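Local coordinates for protein dicer Related Helicase (Caenorhabditis elegans, PDB 6M6Q) that probably hydrolyses ATP as an RNA-binding helicase of the RIG-I-like receptor family and is represented here by its N-terminal domain, at residues B[69-74]-B[230-235]. Numbering follows the deposited sequence.
Sequences RMIIDE and TDLVED
The CA atoms of Ile-72 and Leu-232 are the nearest pair across the two segments, 7.9 Å apart, where the last turn of helix 63-72 meets the first turn of the short helix 231-236. The contact illustrates how one leucine can bridge two helix ends without any polar bond between them. The CB of Leu-232 is directed at segment 69-74, and its two methyls come to rest against the backbone carbonyl of Ile-71: its CD1 lies 3.4 Å from Ile-71 O and its CD2 3.7 Å from the same oxygen. With CG anti to the backbone N (chi1 -172°), the branched end reaches across, and CD1 also rests 4.1 Å from Ile-72 CA. Ile-71 adds a looser apolar touch, its CG2 4.3 Å from Leu-232 CD2, and its side chain also packs on Val-41 of helix 33-42 and Phe-119 of helix 94-127. In this helical, strand-free N-terminal domain the contact joins helices over 150 residues apart in sequence beside the long helix 94-127, whose Arg-116 touches Leu-232 and donates to Asp-73 O. An alanine in place of Leu-232 would probably open a gap over the Ile-71 carbonyl and leave Ile-71 CG2 without its leucine neighbour. Thr-230 is the N-cap of helix 231-236: its OG1 accepts a weak hydrogen bond from Val-233 N (3.3 Å) and is also hydrogen-bonded to OD2 of Asp-38 on helix 33-42.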
loop_
_atom_site.group_PDB
_atom_site.type_symbol
_atom_site.label_atom_id
_atom_site.label_comp_id
_atom_site.label_asym_id
_atom_site.label_seq_id
_atom_site.Cartn_x
_atom_site.Cartn_y
_atom_site.Cartn_z
ATOM N N ARG B 69 -19.413 12.478 6.911
ATOM C CA ARG B 69 -19.402 13.903 7.333
ATOM C C ARG B 69 -18.032 14.492 7.038
ATOM O O ARG B 69 -17.955 15.393 6.191
ATOM C CB ARG B 69 -19.731 14.038 8.816
ATOM C CG ARG B 69 -21.124 13.554 9.182
ATOM C CD ARG B 69 -22.129 13.933 8.121
ATOM N NE ARG B 69 -23.467 13.594 8.544
ATOM C CZ ARG B 69 -24.574 14.123 8.050
ATOM N NH1 ARG B 69 -24.519 15.042 7.101
ATOM N NH2 ARG B 69 -25.742 13.729 8.517
ATOM N N MET B 70 -16.985 13.945 7.643
ATOM C CA MET B 70 -15.604 14.466 7.490
ATOM C C MET B 70 -15.307 14.777 6.012
ATOM O O MET B 70 -14.529 15.681 5.768
ATOM C CB MET B 70 -14.583 13.471 8.021
ATOM C CG MET B 70 -14.510 13.463 9.537
ATOM S SD MET B 70 -13.749 14.972 10.207
ATOM C CE MET B 70 -13.078 14.336 11.745
ATOM N N ILE B 71 -15.984 14.101 5.078
ATOM C CA ILE B 71 -15.774 14.242 3.610
ATOM C C ILE B 71 -16.625 15.410 3.068
ATOM O O ILE B 71 -16.085 16.192 2.253
ATOM C CB ILE B 71 -16.069 12.907 2.889
ATOM C CG1 ILE B 71 -15.040 11.823 3.249
ATOM C CG2 ILE B 71 -16.172 13.106 1.375
ATOM C CD1 ILE B 71 -15.461 10.425 2.838
ATOM N N ILE B 72 -17.896 15.522 3.479
ATOM C CA ILE B 72 -18.907 16.431 2.837
ATOM C C ILE B 72 -19.117 17.704 3.675
ATOM O O ILE B 72 -19.556 18.711 3.089
ATOM C CB ILE B 72 -20.240 15.705 2.586
ATOM C CG1 ILE B 72 -20.844 15.139 3.875
ATOM C CG2 ILE B 72 -20.061 14.639 1.524
ATOM C CD1 ILE B 72 -22.225 14.544 3.694
ATOM N N ASP B 73 -18.855 17.652 4.990
ATOM C CA ASP B 73 -18.929 18.822 5.923
ATOM C C ASP B 73 -18.252 20.036 5.279
ATOM O O ASP B 73 -17.121 19.901 4.774
ATOM C CB ASP B 73 -18.272 18.527 7.281
ATOM C CG ASP B 73 -19.201 17.896 8.318
ATOM O OD1 ASP B 73 -20.381 17.588 7.967
ATOM O OD2 ASP B 73 -18.741 17.705 9.467
ATOM N N GLU B 74 -18.949 21.167 5.274
ATOM C CA GLU B 74 -18.441 22.488 4.835
ATOM C C GLU B 74 -17.310 22.905 5.780
ATOM O O GLU B 74 -17.368 22.659 6.979
ATOM C CB GLU B 74 -19.610 23.484 4.851
ATOM C CG GLU B 74 -19.630 24.461 3.686
ATOM C CD GLU B 74 -20.053 23.871 2.359
ATOM O OE1 GLU B 74 -21.029 23.090 2.344
ATOM O OE2 GLU B 74 -19.431 24.226 1.335
ATOM N N THR B 230 -18.637 16.690 -9.143
ATOM C CA THR B 230 -18.567 17.560 -7.923
ATOM C C THR B 230 -17.282 18.405 -7.935
ATOM O O THR B 230 -16.251 17.944 -8.433
ATOM C CB THR B 230 -18.723 16.777 -6.600
ATOM O OG1 THR B 230 -17.535 16.052 -6.281
ATOM C CG2 THR B 230 -19.907 15.837 -6.606
ATOM N N ASP B 231 -17.347 19.597 -7.371
ATOM C CA ASP B 231 -16.163 20.466 -7.161
ATOM C C ASP B 231 -15.314 19.856 -6.049
ATOM O O ASP B 231 -14.066 19.882 -6.183
ATOM C CB ASP B 231 -16.589 21.910 -6.879
ATOM C CG ASP B 231 -17.251 22.580 -8.078
ATOM O OD1 ASP B 231 -16.910 23.743 -8.367
ATOM O OD2 ASP B 231 -18.084 21.919 -8.730
ATOM N N LEU B 232 -15.969 19.260 -5.036
ATOM C CA LEU B 232 -15.337 18.741 -3.786
ATOM C C LEU B 232 -14.254 17.712 -4.134
ATOM O O LEU B 232 -13.143 17.817 -3.580
ATOM C CB LEU B 232 -16.420 18.119 -2.901
ATOM C CG LEU B 232 -15.989 17.700 -1.494
ATOM C CD1 LEU B 232 -17.125 17.912 -0.506
ATOM C CD2 LEU B 232 -15.523 16.246 -1.451
ATOM N N VAL B 233 -14.578 16.732 -4.975
ATOM C CA VAL B 233 -13.669 15.607 -5.323
ATOM C C VAL B 233 -12.641 16.128 -6.329
ATOM O O VAL B 233 -11.458 15.799 -6.198
ATOM C CB VAL B 233 -14.450 14.385 -5.855
ATOM C CG1 VAL B 233 -13.516 13.261 -6.311
ATOM C CG2 VAL B 233 -15.449 13.858 -4.820
ATOM N N GLU B 234 -13.058 16.986 -7.239
ATOM C CA GLU B 234 -12.163 17.564 -8.266
ATOM C C GLU B 234 -10.941 18.226 -7.603
ATOM O O GLU B 234 -9.828 17.878 -7.992
ATOM C CB GLU B 234 -12.918 18.563 -9.130
ATOM C CG GLU B 234 -12.055 19.146 -10.230
ATOM C CD GLU B 234 -11.673 18.156 -11.315
ATOM O OE1 GLU B 234 -12.614 17.575 -11.942
ATOM O OE2 GLU B 234 -10.433 17.963 -11.550
ATOM N N ASP B 235 -11.158 19.160 -6.656
ATOM C CA ASP B 235 -10.078 19.971 -6.013
ATOM C C ASP B 235 -9.329 19.119 -4.969
ATOM O O ASP B 235 -8.172 19.542 -4.514
ATOM C CB ASP B 235 -10.647 21.259 -5.406
ATOM C CG ASP B 235 -11.105 21.124 -3.961
ATOM O OD1 ASP B 235 -12.330 21.217 -3.726
ATOM O OD2 ASP B 235 -10.226 20.964 -3.074
#